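Local coordinates for protein putative alpha KG dependent 2,4-D dioxygenase (Burkholderia xenovorans, PDB 5J92) that binds iron(II) and is probably a 2-oxoglutarate-dependent dioxygenase of the TfdA family, putatively acting on 2,4-D, at residues 11-16 and 46-51; 178-183 and 222-227. One frame throughout, in Å; residues are numbered along the deposited sequence.

The two contacts follow one another along the chain without nesting or crossing. Interaction 1 comes first. It brings the N-terminal edge strand 12-15 against Tyr-48, in the link between helix 35-47 and strand 50-53, and so closes a loop of 29 residues that holds strand 21-25 and most of the helix. Interaction 2 opens much later. It sets helix 178-184 against His-222 and the start of strand 223-226 and closes a loop of 38 residues, with helix 192-197 and strands 201-208 and 215-217 inside it. The two lie on opposite sides of the chain's centre, their own centres about 32 Å apart. Interaction 2 is the one near the iron site.

Interaction 1 (11-16 and 46-51); sequences LNVEAA and GQYPVL
The phenol ring of Tyr-48 reaches across to strand 12-15 and meets Val-13 and Ala-15 with its outer half. Both methyl groups come to it obliquely. CG1 of Val-13 lies 3.8 Å from CE2 of Tyr-48. CB of Ala-15 sits by the other epsilon carbon, 3.9 Å from CE1 of Tyr-48, and is closer to the hydroxyl, 3.6 Å from Tyr-48 OH. In Val-13 the touching branch is the one that extends opposite the backbone N (chi1 -179°). With CG opposite its own carbonyl carbon (chi1 -53°), the Tyr-48 ring extends to strand 12-15. One ring face carries CG of Gln-47, 3.5 Å above the plane and displaced toward the rim. Glu-14, between Val-13 and Ala-15, starts away from Tyr-48, and its OE1 is hydrogen-bonded to NE2 of His-25. This is a small surface contact, away from the iron site, with 130 Å² buried in all. Strand 12-15 is an outermost strand of the main mixed sheet of this cupin-type fold. Strand 21-25 lies between it and strand 50-53, and Ala-22 of that strand touches both Val-13 and Tyr-48. The contact therefore bridges over a neighbouring strand, and no hydrogen bond joins the two segments. Just before Tyr-48, the carbonyl oxygen of Gln-47 accepts a hydrogen bond from Arg-155.

Interaction 2 (178-183 and 222-227); sequences IMASRA and HATHVV
Ile-178, in the first turn of helix 178-184, lays its CD1 methyl against the imidazole of His-222. CD1 of Ile-178 is 3.6 Å from CD2 and 3.7 Å from NE2 of His-222. It approaches the ring obliquely, and the two side chains run side by side in the same direction. CG1 of Ile-178 lies opposite the backbone N (chi1 -174°), and CD1 extends from it to the ring. Ala-180 comes next. Its CB meets the methyl of Thr-224, with CG2 3.8 Å away. The hydroxyl of that threonine turns instead to its neighbour: Thr-224 OG1 and His-225 ND1 are hydrogen-bonded at 2.8 Å. Strand 223-226 is an outermost strand of a four-stranded antiparallel sheet and pairs with strand 173-176, which leads into the helix through Asp-177. The contact thus packs the helix against the edge strand next to the strand that leads into it. Ser-181 follows, its CA 5.3 Å from the CA of His-222. Its OG lies at the edge of the imidazole, close to the ring plane and 3.5 Å from CD2 of His-222. The side chain of His-222 lies about 4 Å from that of the iron ligand His-122 and about 7 Å from the iron ion. ND1 of His-222 is hydrogen-bonded to OG of Ser-126, outside the contact. Tyr-127 meets the imidazole edge-to-face and also touches Ile-178.

Interaction 1 (11-16 and 46-51)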
loop_
_atom_site.group_PDB
_atom_site.type_symbol
_atom_site.label_atom_id
_atom_site.label_comp_id
_atom_site.label_asym_id
_atom_site.label_seq_id
_atom_site.Cartn_x
_atom_site.Cartn_y
_atom_site.Cartn_z
ATOM N N LEU A 11 21.758 -25.348 -18.668
ATOM C CA LEU A 11 22.143 -24.440 -17.600
ATOM C C LEU A 11 21.915 -25.089 -16.243
ATOM O O LEU A 11 20.978 -25.870 -16.062
ATOM C CB LEU A 11 21.352 -23.140 -17.680
ATOM C CG LEU A 11 21.665 -22.201 -18.835
ATOM C CD1 LEU A 11 20.709 -21.025 -18.764
ATOM C CD2 LEU A 11 23.108 -21.742 -18.751
ATOM N N ASN A 12 22.807 -24.795 -15.301
ATOM C CA ASN A 12 22.698 -25.318 -13.942
ATOM C C ASN A 12 21.792 -24.368 -13.172
ATOM O O ASN A 12 22.242 -23.421 -12.527
ATOM C CB ASN A 12 24.084 -25.459 -13.323
ATOM C CG ASN A 12 24.052 -26.045 -11.915
ATOM O OD1 ASN A 12 22.982 -26.302 -11.354
ATOM N ND2 ASN A 12 25.237 -26.290 -11.351
ATOM N N VAL A 13 20.488 -24.638 -13.230
ATOM C CA VAL A 13 19.468 -23.760 -12.666
ATOM C C VAL A 13 19.020 -24.309 -11.322
ATOM O O VAL A 13 18.624 -25.476 -11.228
ATOM C CB VAL A 13 18.271 -23.630 -13.622
ATOM C CG1 VAL A 13 17.220 -22.686 -13.015
ATOM C CG2 VAL A 13 18.742 -23.140 -14.966
ATOM N N GLU A 14 19.039 -23.462 -10.288
ATOM C CA GLU A 14 18.611 -23.834 -8.939
ATOM C C GLU A 14 17.582 -22.822 -8.461
ATOM O O GLU A 14 17.918 -21.654 -8.241
ATOM C CB GLU A 14 19.787 -23.893 -7.960
ATOM C CG GLU A 14 19.342 -24.138 -6.528
ATOM C CD GLU A 14 20.481 -24.029 -5.502
ATOM O OE1 GLU A 14 21.551 -23.464 -5.811
ATOM O OE2 GLU A 14 20.285 -24.480 -4.361
ATOM N N ALA A 15 16.347 -23.280 -8.256
ATOM C CA ALA A 15 15.264 -22.380 -7.859
ATOM C C ALA A 15 15.576 -21.724 -6.522
ATOM O O ALA A 15 15.977 -22.396 -5.568
ATOM C CB ALA A 15 13.949 -23.152 -7.779
ATOM N N ALA A 16 15.406 -20.398 -6.457
ATOM C CA ALA A 16 15.459 -19.661 -5.195
ATOM C C ALA A 16 14.072 -19.389 -4.643
ATOM O O ALA A 16 13.930 -18.945 -3.494
ATOM C CB ALA A 16 16.198 -18.328 -5.387
ATOM N N GLY A 46 12.165 -16.864 -19.023
ATOM C CA GLY A 46 10.750 -17.090 -19.271
ATOM C C GLY A 46 10.055 -17.842 -18.156
ATOM O O GLY A 46 8.872 -17.610 -17.890
ATOM N N GLN A 47 10.773 -18.760 -17.502
ATOM C CA GLN A 47 10.271 -19.432 -16.312
ATOM C C GLN A 47 10.486 -18.589 -15.057
ATOM O O GLN A 47 9.521 -18.256 -14.361
ATOM C CB GLN A 47 10.946 -20.803 -16.162
ATOM C CG GLN A 47 10.556 -21.534 -14.875
ATOM C CD GLN A 47 11.103 -22.960 -14.804
ATOM O OE1 GLN A 47 11.903 -23.379 -15.642
ATOM N NE2 GLN A 47 10.662 -23.708 -13.805
ATOM N N TYR A 48 11.746 -18.234 -14.751
ATOM C CA TYR A 48 12.087 -17.416 -13.584
ATOM C C TYR A 48 12.490 -16.013 -14.040
ATOM O O TYR A 48 13.651 -15.801 -14.420
ATOM C CB TYR A 48 13.247 -18.031 -12.800
ATOM C CG TYR A 48 13.094 -19.472 -12.376
ATOM C CD1 TYR A 48 12.480 -19.803 -11.156
ATOM C CD2 TYR A 48 13.591 -20.503 -13.179
ATOM C CE1 TYR A 48 12.364 -21.139 -10.749
ATOM C CE2 TYR A 48 13.490 -21.836 -12.773
ATOM C CZ TYR A 48 12.873 -22.143 -11.567
ATOM O OH TYR A 48 12.763 -23.455 -11.169
ATOM N N PRO A 49 11.611 -15.015 -13.962
ATOM C CA PRO A 49 11.977 -13.665 -14.444
ATOM C C PRO A 49 13.083 -12.977 -13.635
ATOM O O PRO A 49 13.584 -11.925 -14.081
ATOM C CB PRO A 49 10.652 -12.887 -14.354
ATOM C CG PRO A 49 9.821 -13.646 -13.398
ATOM C CD PRO A 49 10.207 -15.095 -13.538
ATOM N N VAL A 50 13.476 -13.528 -12.481
ATOM C CA VAL A 50 14.633 -13.059 -11.712
ATOM C C VAL A 50 15.693 -14.148 -11.772
ATOM O O VAL A 50 15.447 -15.282 -11.341
ATOM C CB VAL A 50 14.291 -12.740 -10.246
ATOM C CG1 VAL A 50 15.561 -12.258 -9.485
ATOM C CG2 VAL A 50 13.163 -11.712 -10.133
ATOM N N LEU A 51 16.858 -13.819 -12.338
ATOM C CA LEU A 51 17.986 -14.733 -12.426
ATOM C C LEU A 51 19.166 -14.155 -11.651
ATOM O O LEU A 51 19.512 -12.970 -11.806
ATOM C CB LEU A 51 18.376 -14.991 -13.893
ATOM C CG LEU A 51 17.341 -15.695 -14.780
ATOM C CD1 LEU A 51 17.834 -15.793 -16.220
ATOM C CD2 LEU A 51 17.052 -17.089 -14.247
#

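Interaction 2 (178-183 and 222-227)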
loop_
_atom_site.group_PDB
_atom_site.type_symbol
_atom_site.label_atom_id
_atom_site.label_comp_id
_atom_site.label_asym_id
_atom_site.label_seq_id
_atom_site.Cartn_x
_atom_site.Cartn_y
_atom_site.Cartn_z
ATOM N N ILE A 178 5.919 9.809 -14.996
ATOM C CA ILE A 178 6.993 9.837 -14.004
ATOM C C ILE A 178 6.866 11.054 -13.092
ATOM O O ILE A 178 7.127 10.968 -11.887
ATOM C CB ILE A 178 8.371 9.776 -14.697
ATOM C CG1 ILE A 178 9.502 9.651 -13.669
ATOM C CG2 ILE A 178 8.600 10.977 -15.619
ATOM C CD1 ILE A 178 9.431 8.412 -12.810
ATOM N N MET A 179 6.442 12.196 -13.639
ATOM C CA MET A 179 6.343 13.402 -12.825
ATOM C C MET A 179 5.236 13.266 -11.792
ATOM O O MET A 179 5.374 13.733 -10.657
ATOM C CB MET A 179 6.116 14.627 -13.721
ATOM C CG MET A 179 7.289 14.951 -14.632
ATOM S SD MET A 179 8.836 15.104 -13.710
ATOM C CE MET A 179 10.058 14.976 -15.026
ATOM N N ALA A 180 4.143 12.596 -12.152
ATOM C CA ALA A 180 3.095 12.333 -11.173
ATOM C C ALA A 180 3.585 11.396 -10.069
ATOM O O ALA A 180 3.291 11.619 -8.886
ATOM C CB ALA A 180 1.862 11.757 -11.865
ATOM N N SER A 181 4.340 10.346 -10.423
ATOM C CA SER A 181 4.812 9.424 -9.390
ATOM C C SER A 181 5.856 10.083 -8.498
ATOM O O SER A 181 5.889 9.836 -7.284
ATOM C CB SER A 181 5.376 8.141 -10.012
ATOM O OG SER A 181 6.597 8.390 -10.709
ATOM N N ARG A 182 6.714 10.923 -9.074
ATOM C CA ARG A 182 7.656 11.676 -8.255
ATOM C C ARG A 182 6.925 12.617 -7.314
ATOM O O ARG A 182 7.290 12.733 -6.136
ATOM C CB ARG A 182 8.626 12.453 -9.145
ATOM C CG ARG A 182 9.689 11.602 -9.812
ATOM C CD ARG A 182 10.560 12.478 -10.671
ATOM N NE ARG A 182 11.519 11.721 -11.468
ATOM C CZ ARG A 182 12.308 12.285 -12.376
ATOM N NH1 ARG A 182 12.232 13.595 -12.588
ATOM N NH2 ARG A 182 13.165 11.547 -13.071
ATOM N N ALA A 183 5.890 13.303 -7.815
ATOM C CA ALA A 183 5.124 14.203 -6.957
ATOM C C ALA A 183 4.454 13.444 -5.814
ATOM O O ALA A 183 4.406 13.938 -4.681
ATOM C CB ALA A 183 4.091 14.963 -7.785
ATOM N N HIS A 222 4.449 4.152 -11.503
ATOM C CA HIS A 222 4.342 5.160 -12.549
ATOM C C HIS A 222 2.945 5.248 -13.141
ATOM O O HIS A 222 2.611 6.279 -13.726
ATOM C CB HIS A 222 5.358 4.875 -13.660
ATOM C CG HIS A 222 6.755 4.676 -13.155
ATOM N ND1 HIS A 222 7.518 3.578 -13.483
ATOM C CD2 HIS A 222 7.528 5.443 -12.348
ATOM C CE1 HIS A 222 8.701 3.673 -12.901
ATOM N NE2 HIS A 222 8.732 4.793 -12.201
ATOM N N ALA A 223 2.146 4.188 -13.026
ATOM C CA ALA A 223 0.794 4.159 -13.559
ATOM C C ALA A 223 -0.131 4.971 -12.660
ATOM O O ALA A 223 -0.168 4.759 -11.448
ATOM C CB ALA A 223 0.288 2.713 -13.666
ATOM N N THR A 224 -0.876 5.903 -13.250
ATOM C CA THR A 224 -1.733 6.759 -12.442
ATOM C C THR A 224 -3.204 6.364 -12.502
ATOM O O THR A 224 -3.859 6.315 -11.460
ATOM C CB THR A 224 -1.567 8.225 -12.849
ATOM O OG1 THR A 224 -1.893 8.378 -14.234
ATOM C CG2 THR A 224 -0.132 8.656 -12.625
ATOM N N HIS A 225 -3.753 6.144 -13.699
ATOM C CA HIS A 225 -5.169 5.827 -13.839
ATOM C C HIS A 225 -5.402 5.152 -15.193
ATOM O O HIS A 225 -4.466 4.896 -15.954
ATOM C CB HIS A 225 -6.053 7.080 -13.652
ATOM C CG HIS A 225 -5.817 8.189 -14.644
ATOM N ND1 HIS A 225 -4.615 8.861 -14.758
ATOM C CD2 HIS A 225 -6.661 8.789 -15.519
ATOM C CE1 HIS A 225 -4.723 9.812 -15.669
ATOM N NE2 HIS A 225 -5.957 9.796 -16.142
ATOM N N VAL A 226 -6.671 4.859 -15.478
ATOM C CA VAL A 226 -7.073 4.018 -16.604
ATOM C C VAL A 226 -7.522 4.917 -17.752
ATOM O O VAL A 226 -8.322 5.835 -17.542
ATOM C CB VAL A 226 -8.190 3.044 -16.184
ATOM C CG1 VAL A 226 -8.754 2.284 -17.411
ATOM C CG2 VAL A 226 -7.657 2.049 -15.137
ATOM N N VAL A 227 -7.023 4.644 -18.968
ATOM C CA VAL A 227 -7.393 5.441 -20.136
ATOM C C VAL A 227 -8.887 5.320 -20.396
ATOM O O VAL A 227 -9.455 4.220 -20.382
ATOM C CB VAL A 227 -6.597 4.994 -21.379
ATOM C CG1 VAL A 227 -6.953 5.848 -22.611
ATOM C CG2 VAL A 227 -5.094 5.044 -21.131
#